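Local atomic coordinates of conserved protein (Geobacillus kaustophilus, PDB entry 2PCS), a protein that is of unknown function but, as a CoxG-family member with a Bet v 1-like fold, probably binds a small ligand between its curved sheet and its long helix. Residues E16-W19 with S20-D24; I52-A55 with A56-G59; A113-G116 with G117-A121. One frame throughout, in Å; residues are numbered along the deposited sequence.

Interaction 1. Residues E16-W19 with S20-D24; sequences EEVW and SKLMD
W19, in the last turns of helix 15-22, and M23, the residue just past its end, form the principal side-chain pair here, and they illustrate how a methionine chain can be laid against an indole, its CG over the face and its sulfur off to one side. The indole leaves the helix with CG anti to the backbone N (chi1 180°), which sets one face of the ring toward M23. Over that face M23 CG sits 3.7 Å from the centroid of the W19 five-membered ring, in a CH-pi contact. Bends at chi2 and chi3 then carry the rest of the chain past the six-membered ring: M23 SD lies obliquely, 4.3 Å from that ring's centroid, while M23 CE reaches W19 CZ2 at 3.6 Å. P72, P73, I70 and L97 also pack on the indole, and Y76 meets it with its ring nearly perpendicular. With an alanine here, M23 is likely to lose the surface its chain folds over, and a gap to open among these neighbours.

On another side of the helix V18 and L22 run side by side, with V18 CG1 3.6 Å from L22 CD1. Helix 124-148 covers both, and the side chain of L22 lies about 4 Å from a bound ligand of unknown identity. L22 N donates to V18 O at 3.0 Å in a nearly straight bond of 165°. S20 OG turns back to give a bond of 3.2 Å to E17 O from above the carbonyl plane.

Besides the Met-aromatic contact, the buried i to i+4 pair V18-L22 and the exposed E16 and E17 fit an amphipathic helix, here the first of the two short helices that follow the opening strand in Bet v 1-like folds.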
loop_
_atom_site.group_PDB
_atom_site.type_symbol
_atom_site.label_atom_id
_atom_site.label_comp_id
_atom_site.label_asym_id
_atom_site.label_seq_id
_atom_site.Cartn_x
_atom_site.Cartn_y
_atom_site.Cartn_z
ATOM N N GLU A 16 -18.201 1.879 -0.261
ATOM C CA GLU A 16 -18.314 1.195 1.020
ATOM C C GLU A 16 -17.739 -0.222 1.030
ATOM O O GLU A 16 -17.174 -0.645 2.003
ATOM C CB GLU A 16 -19.783 1.206 1.511
ATOM C CG GLU A 16 -20.081 0.329 2.761
ATOM C CD GLU A 16 -19.259 0.666 4.039
ATOM O OE1 GLU A 16 -18.727 1.790 4.172
ATOM O OE2 GLU A 16 -19.162 -0.205 4.936
ATOM N N GLU A 17 -17.886 -0.975 -0.039
ATOM C CA GLU A 17 -17.344 -2.340 -0.007
ATOM C C GLU A 17 -15.820 -2.308 0.061
ATOM O O GLU A 17 -15.215 -3.095 0.799
ATOM C CB GLU A 17 -17.860 -3.182 -1.185
ATOM C CG GLU A 17 -19.319 -3.640 -0.944
ATOM C CD GLU A 17 -20.174 -3.833 -2.224
ATOM O OE1 GLU A 17 -19.783 -3.347 -3.317
ATOM O OE2 GLU A 17 -21.260 -4.464 -2.110
ATOM N N VAL A 18 -15.230 -1.358 -0.674
ATOM C CA VAL A 18 -13.787 -1.167 -0.782
ATOM C C VAL A 18 -13.231 -0.567 0.494
ATOM O O VAL A 18 -12.287 -1.099 1.063
ATOM C CB VAL A 18 -13.445 -0.280 -2.013
ATOM C CG1 VAL A 18 -11.946 -0.012 -2.124
ATOM C CG2 VAL A 18 -14.004 -0.964 -3.286
ATOM N N TRP A 19 -13.851 0.508 0.970
ATOM C CA TRP A 19 -13.418 1.146 2.213
ATOM C C TRP A 19 -13.330 0.166 3.420
ATOM O O TRP A 19 -12.344 0.196 4.189
ATOM C CB TRP A 19 -14.302 2.337 2.535
ATOM C CG TRP A 19 -13.916 3.016 3.782
ATOM C CD1 TRP A 19 -14.382 2.749 5.065
ATOM C CD2 TRP A 19 -12.977 4.091 3.906
ATOM N NE1 TRP A 19 -13.772 3.600 5.961
ATOM C CE2 TRP A 19 -12.918 4.437 5.280
ATOM C CE3 TRP A 19 -12.174 4.792 2.989
ATOM C CZ2 TRP A 19 -12.081 5.454 5.759
ATOM C CZ3 TRP A 19 -11.389 5.829 3.461
ATOM C CH2 TRP A 19 -11.332 6.145 4.836
ATOM N N SER A 20 -14.315 -0.705 3.573
ATOM C CA SER A 20 -14.267 -1.678 4.676
ATOM C C SER A 20 -13.125 -2.722 4.565
ATOM O O SER A 20 -12.685 -3.215 5.597
ATOM C CB SER A 20 -15.599 -2.418 4.853
ATOM O OG SER A 20 -15.649 -3.511 3.959
ATOM N N LYS A 21 -12.666 -3.050 3.343
ATOM C CA LYS A 21 -11.469 -3.912 3.199
ATOM C C LYS A 21 -10.202 -3.150 3.515
ATOM O O LYS A 21 -9.317 -3.643 4.230
ATOM C CB LYS A 21 -11.351 -4.560 1.816
ATOM C CG LYS A 21 -12.370 -5.671 1.559
ATOM C CD LYS A 21 -12.420 -6.738 2.650
ATOM C CE LYS A 21 -13.774 -7.517 2.637
ATOM N NZ LYS A 21 -13.841 -8.638 3.671
ATOM N N LEU A 22 -10.132 -1.926 3.003
ATOM C CA LEU A 22 -8.961 -1.117 3.173
ATOM C C LEU A 22 -8.718 -0.715 4.645
ATOM O O LEU A 22 -7.597 -0.364 5.028
ATOM C CB LEU A 22 -9.076 0.107 2.270
ATOM C CG LEU A 22 -8.970 -0.086 0.761
ATOM C CD1 LEU A 22 -9.302 1.201 0.080
ATOM C CD2 LEU A 22 -7.560 -0.588 0.332
ATOM N N MET A 23 -9.769 -0.730 5.461
ATOM C CA MET A 23 -9.651 -0.314 6.857
ATOM C C MET A 23 -9.589 -1.498 7.829
ATOM O O MET A 23 -9.473 -1.307 9.037
ATOM C CB MET A 23 -10.793 0.637 7.245
ATOM C CG MET A 23 -10.762 1.949 6.536
ATOM S SD MET A 23 -9.334 2.983 6.906
ATOM C CE MET A 23 -10.123 3.764 8.282
ATOM N N ASP A 24 -9.603 -2.712 7.298
ATOM C CA ASP A 24 -9.583 -3.930 8.116
ATOM C C ASP A 24 -8.169 -4.484 8.282
ATOM O O ASP A 24 -7.670 -5.124 7.355
ATOM C CB ASP A 24 -10.417 -4.980 7.403
ATOM C CG ASP A 24 -10.843 -6.117 8.305
ATOM O OD1 ASP A 24 -10.183 -6.403 9.340
ATOM O OD2 ASP A 24 -11.859 -6.747 7.949
#

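Interaction 2. Residues I52-A55 with A56-G59; sequences IGIA and AVKG
I52 and G59 face each other as an antiparallel hydrogen-bonded pair, and the main-chain bonds they share are the first kind of interaction to consider. I52 N donates to G59 O at 2.9 Å, and G59 N returns a bond of 3.0 Å to I52 O, lying in the carbonyl plane. Next to this pair K58 CA brings a C-H toward the same oxygen, I52 O, so that one carbonyl receives a conventional bond and a weaker CA-H...O contact at 3.2 Å. Farther out, V57 N binds I54 O at 3.0 Å and closes a beta turn over A55 and A56; a long, weak bond of 3.5 Å from K58 N to A55 O follows one residue later. G59 has an extended backbone with phi 157°, at which a side chain would press against the carbonyl oxygen of K58, and glycine avoids that strain.

The second kind is apolar packing, in which V57 is the shared partner. With CG2 between the backbone N and the carbonyl carbon, and CG1 beside the N (chi1 -70°), V57 turns its CG2 methyl inward across the loop. There it meets I52 CG2 at 3.6 Å, the two side chains crossing, and I54 CB at 3.8 Å, where they lie side by side. Helix 124-148 backs this cluster: L133 and L134 touch I54, V130 touches V57, and M126 touches A56. K58 brings the aliphatic part of its chain, whose CG rests near the carbonyl oxygens of I52 and G53.

Together these contacts make a beta hairpin with a six-residue loop joining strands 45-52 and 59-71. The side chain of V57 lies about 4 Å from a bound ligand of unknown identity, consistent with this loop helping to line the ligand site of a Bet v 1-like fold.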
loop_
_atom_site.group_PDB
_atom_site.type_symbol
_atom_site.label_atom_id
_atom_site.label_comp_id
_atom_site.label_asym_id
_atom_site.label_seq_id
_atom_site.Cartn_x
_atom_site.Cartn_y
_atom_site.Cartn_z
ATOM N N ILE A 52 10.349 -9.715 2.668
ATOM C CA ILE A 52 10.166 -9.530 1.266
ATOM C C ILE A 52 11.165 -10.385 0.490
ATOM O O ILE A 52 12.395 -10.200 0.620
ATOM C CB ILE A 52 10.238 -8.041 0.937
ATOM C CG1 ILE A 52 8.964 -7.367 1.486
ATOM C CG2 ILE A 52 10.355 -7.830 -0.571
ATOM C CD1 ILE A 52 9.203 -6.002 2.077
ATOM N N GLY A 53 10.609 -11.325 -0.292
ATOM C CA GLY A 53 11.368 -12.282 -1.103
ATOM C C GLY A 53 11.814 -11.774 -2.475
ATOM O O GLY A 53 12.740 -12.324 -3.062
ATOM N N ILE A 54 11.185 -10.723 -2.989
ATOM C CA ILE A 54 11.575 -10.208 -4.293
ATOM C C ILE A 54 13.069 -10.003 -4.252
ATOM O O ILE A 54 13.552 -9.152 -3.513
ATOM C CB ILE A 54 10.908 -8.858 -4.639
ATOM C CG1 ILE A 54 9.401 -9.013 -4.735
ATOM C CG2 ILE A 54 11.406 -8.338 -5.963
ATOM C CD1 ILE A 54 8.679 -7.658 -4.718
ATOM N N ALA A 55 13.782 -10.793 -5.040
ATOM C CA ALA A 55 15.230 -10.697 -5.235
ATOM C C ALA A 55 15.858 -9.304 -5.270
ATOM O O ALA A 55 16.842 -9.067 -4.624
ATOM C CB ALA A 55 15.637 -11.481 -6.531
ATOM N N ALA A 56 15.326 -8.380 -6.043
ATOM C CA ALA A 56 16.009 -7.080 -6.164
ATOM C C ALA A 56 16.035 -6.310 -4.827
ATOM O O ALA A 56 16.845 -5.403 -4.645
ATOM C CB ALA A 56 15.326 -6.217 -7.256
ATOM N N VAL A 57 15.092 -6.642 -3.939
ATOM C CA VAL A 57 14.916 -5.909 -2.682
ATOM C C VAL A 57 14.858 -6.842 -1.484
ATOM O O VAL A 57 14.468 -6.426 -0.390
ATOM C CB VAL A 57 13.605 -5.001 -2.663
ATOM C CG1 VAL A 57 13.735 -3.813 -3.603
ATOM C CG2 VAL A 57 12.340 -5.813 -2.864
ATOM N N LYS A 58 15.214 -8.100 -1.716
ATOM C CA LYS A 58 15.059 -9.143 -0.729
ATOM C C LYS A 58 15.649 -8.711 0.639
ATOM O O LYS A 58 16.693 -8.075 0.707
ATOM C CB LYS A 58 15.745 -10.396 -1.251
ATOM C CG LYS A 58 15.328 -11.666 -0.588
ATOM C CD LYS A 58 16.062 -12.808 -1.259
ATOM C CE LYS A 58 15.622 -14.150 -0.665
ATOM N NZ LYS A 58 15.788 -14.190 0.847
ATOM N N GLY A 59 14.972 -9.067 1.710
ATOM C CA GLY A 59 15.270 -8.483 3.002
ATOM C C GLY A 59 14.097 -8.567 3.974
ATOM O O GLY A 59 12.942 -8.895 3.578
#

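Interaction 3. Residues A113-G116 with G117-A121; sequences AEVG and GKVAA
V115 and G116 end strand 104-116, and at G117 the backbone swings through a positive phi (91°) into the 3-10 turn 118-120, which brings V119 and A120 back against the strand's last two residues. The positive phi is one that glycine adopts easily, and a beta carbon would probably crowd the carbonyl oxygen of G116. The turn is tied internally by A120 N to G117 O, at 3.0 Å, and by A121 N to K118 O.

The side chains then meet at two points. V115 CG1, which stands anti to its own backbone nitrogen (chi1 -170°), reaches along the chain to V119 CG1 at 3.8 Å, and the two valines cross at about a right angle, methyl against methyl. V119 holds its CG1 between backbone N and carbonyl carbon (chi1 78°), and this setting also brings that methyl to 3.6 Å from G116 O. A single branch thus touches both a methyl group and a carbonyl oxygen of the preceding strand. A120 CB supplies the second point: it lies 3.5 Å from V115 O and 3.8 Å from G116 CA, a methyl resting on main-chain atoms of V115 and G116.

Polar ties run to the neighbouring strand and the loop before it. The backbone of G116 bonds to that of F88 and the backbone of V119 to that of P86, while E114 OE1 takes a bond from N90 ND2. V119 is buried and its side chain lies about 4 Å from a bound ligand of unknown identity.

The example shows a reversal with no hydrogen bond between its two limbs: methyl packing and van der Waals contact with backbone join them, so shape, and the backbone freedom of G117, probably matter more here than polar pairing.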
loop_
_atom_site.group_PDB
_atom_site.type_symbol
_atom_site.label_atom_id
_atom_site.label_comp_id
_atom_site.label_asym_id
_atom_site.label_seq_id
_atom_site.Cartn_x
_atom_site.Cartn_y
_atom_site.Cartn_z
ATOM N N ALA A 113 8.121 8.890 -1.778
ATOM C CA ALA A 113 9.025 8.058 -0.960
ATOM C C ALA A 113 10.490 8.424 -1.056
ATOM O O ALA A 113 11.067 8.468 -2.136
ATOM C CB ALA A 113 8.872 6.539 -1.292
ATOM N N GLU A 114 11.106 8.589 0.100
ATOM C CA GLU A 114 12.571 8.679 0.215
ATOM C C GLU A 114 13.098 7.264 0.492
ATOM O O GLU A 114 12.668 6.626 1.437
ATOM C CB GLU A 114 12.935 9.698 1.318
ATOM C CG GLU A 114 14.293 9.486 1.995
ATOM C CD GLU A 114 14.446 10.281 3.330
ATOM O OE1 GLU A 114 13.547 10.217 4.221
ATOM O OE2 GLU A 114 15.492 10.972 3.483
ATOM N N VAL A 115 13.950 6.749 -0.392
ATOM C CA VAL A 115 14.530 5.400 -0.250
ATOM C C VAL A 115 16.038 5.524 -0.057
ATOM O O VAL A 115 16.696 6.230 -0.805
ATOM C CB VAL A 115 14.235 4.474 -1.474
ATOM C CG1 VAL A 115 14.627 2.993 -1.189
ATOM C CG2 VAL A 115 12.772 4.545 -1.886
ATOM N N GLY A 116 16.583 4.858 0.963
ATOM C CA GLY A 116 18.031 4.961 1.266
ATOM C C GLY A 116 18.606 3.578 1.501
ATOM O O GLY A 116 17.851 2.583 1.543
ATOM N N GLY A 117 19.939 3.523 1.659
ATOM C CA GLY A 117 20.690 2.314 1.916
ATOM C C GLY A 117 21.151 1.656 0.639
ATOM O O GLY A 117 21.028 2.232 -0.439
ATOM N N LYS A 118 21.660 0.429 0.744
ATOM C CA LYS A 118 22.236 -0.198 -0.439
ATOM C C LYS A 118 21.127 -0.373 -1.533
ATOM O O LYS A 118 21.389 -0.230 -2.723
ATOM C CB LYS A 118 23.059 -1.475 -0.146
ATOM C CG LYS A 118 22.289 -2.647 0.458
ATOM C CD LYS A 118 23.155 -3.914 0.759
ATOM C CE LYS A 118 24.080 -4.270 -0.427
ATOM N NZ LYS A 118 24.776 -5.614 -0.250
ATOM N N VAL A 119 19.893 -0.585 -1.096
ATOM C CA VAL A 119 18.785 -0.833 -1.991
ATOM C C VAL A 119 18.455 0.372 -2.868
ATOM O O VAL A 119 17.821 0.202 -3.910
ATOM C CB VAL A 119 17.515 -1.296 -1.202
ATOM C CG1 VAL A 119 16.797 -0.100 -0.533
ATOM C CG2 VAL A 119 16.578 -2.090 -2.105
ATOM N N ALA A 120 18.854 1.569 -2.437
ATOM C CA ALA A 120 18.567 2.808 -3.167
ATOM C C ALA A 120 19.281 2.820 -4.539
ATOM O O ALA A 120 18.872 3.529 -5.477
ATOM C CB ALA A 120 18.984 4.032 -2.338
ATOM N N ALA A 121 20.351 2.026 -4.635
ATOM C CA ALA A 121 21.269 2.110 -5.743
ATOM C C ALA A 121 20.738 1.368 -6.971
ATOM O O ALA A 121 21.204 1.626 -8.080
ATOM C CB ALA A 121 22.636 1.567 -5.343
#

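The three contacts follow one another along the chain and share one antiparallel sheet-and-helix fold, but at its two ends. Interaction 1, on helix 15-22, has its centre about 28 Å from that of interaction 2 and about 31 Å from that of interaction 3, across the centre of the chain. Interactions 2 and 3 are close neighbours, with centres about 13 Å apart, and they touch where V57 CG1 packs on V119 CG2 at 3.6 Å. Helix 124-148 runs past both ends, covering residues of interactions 1 and 2, and begins just after interaction 3. Each contact has a side chain near a bound, unidentified ligand, consistent with a binding region spanning the fold.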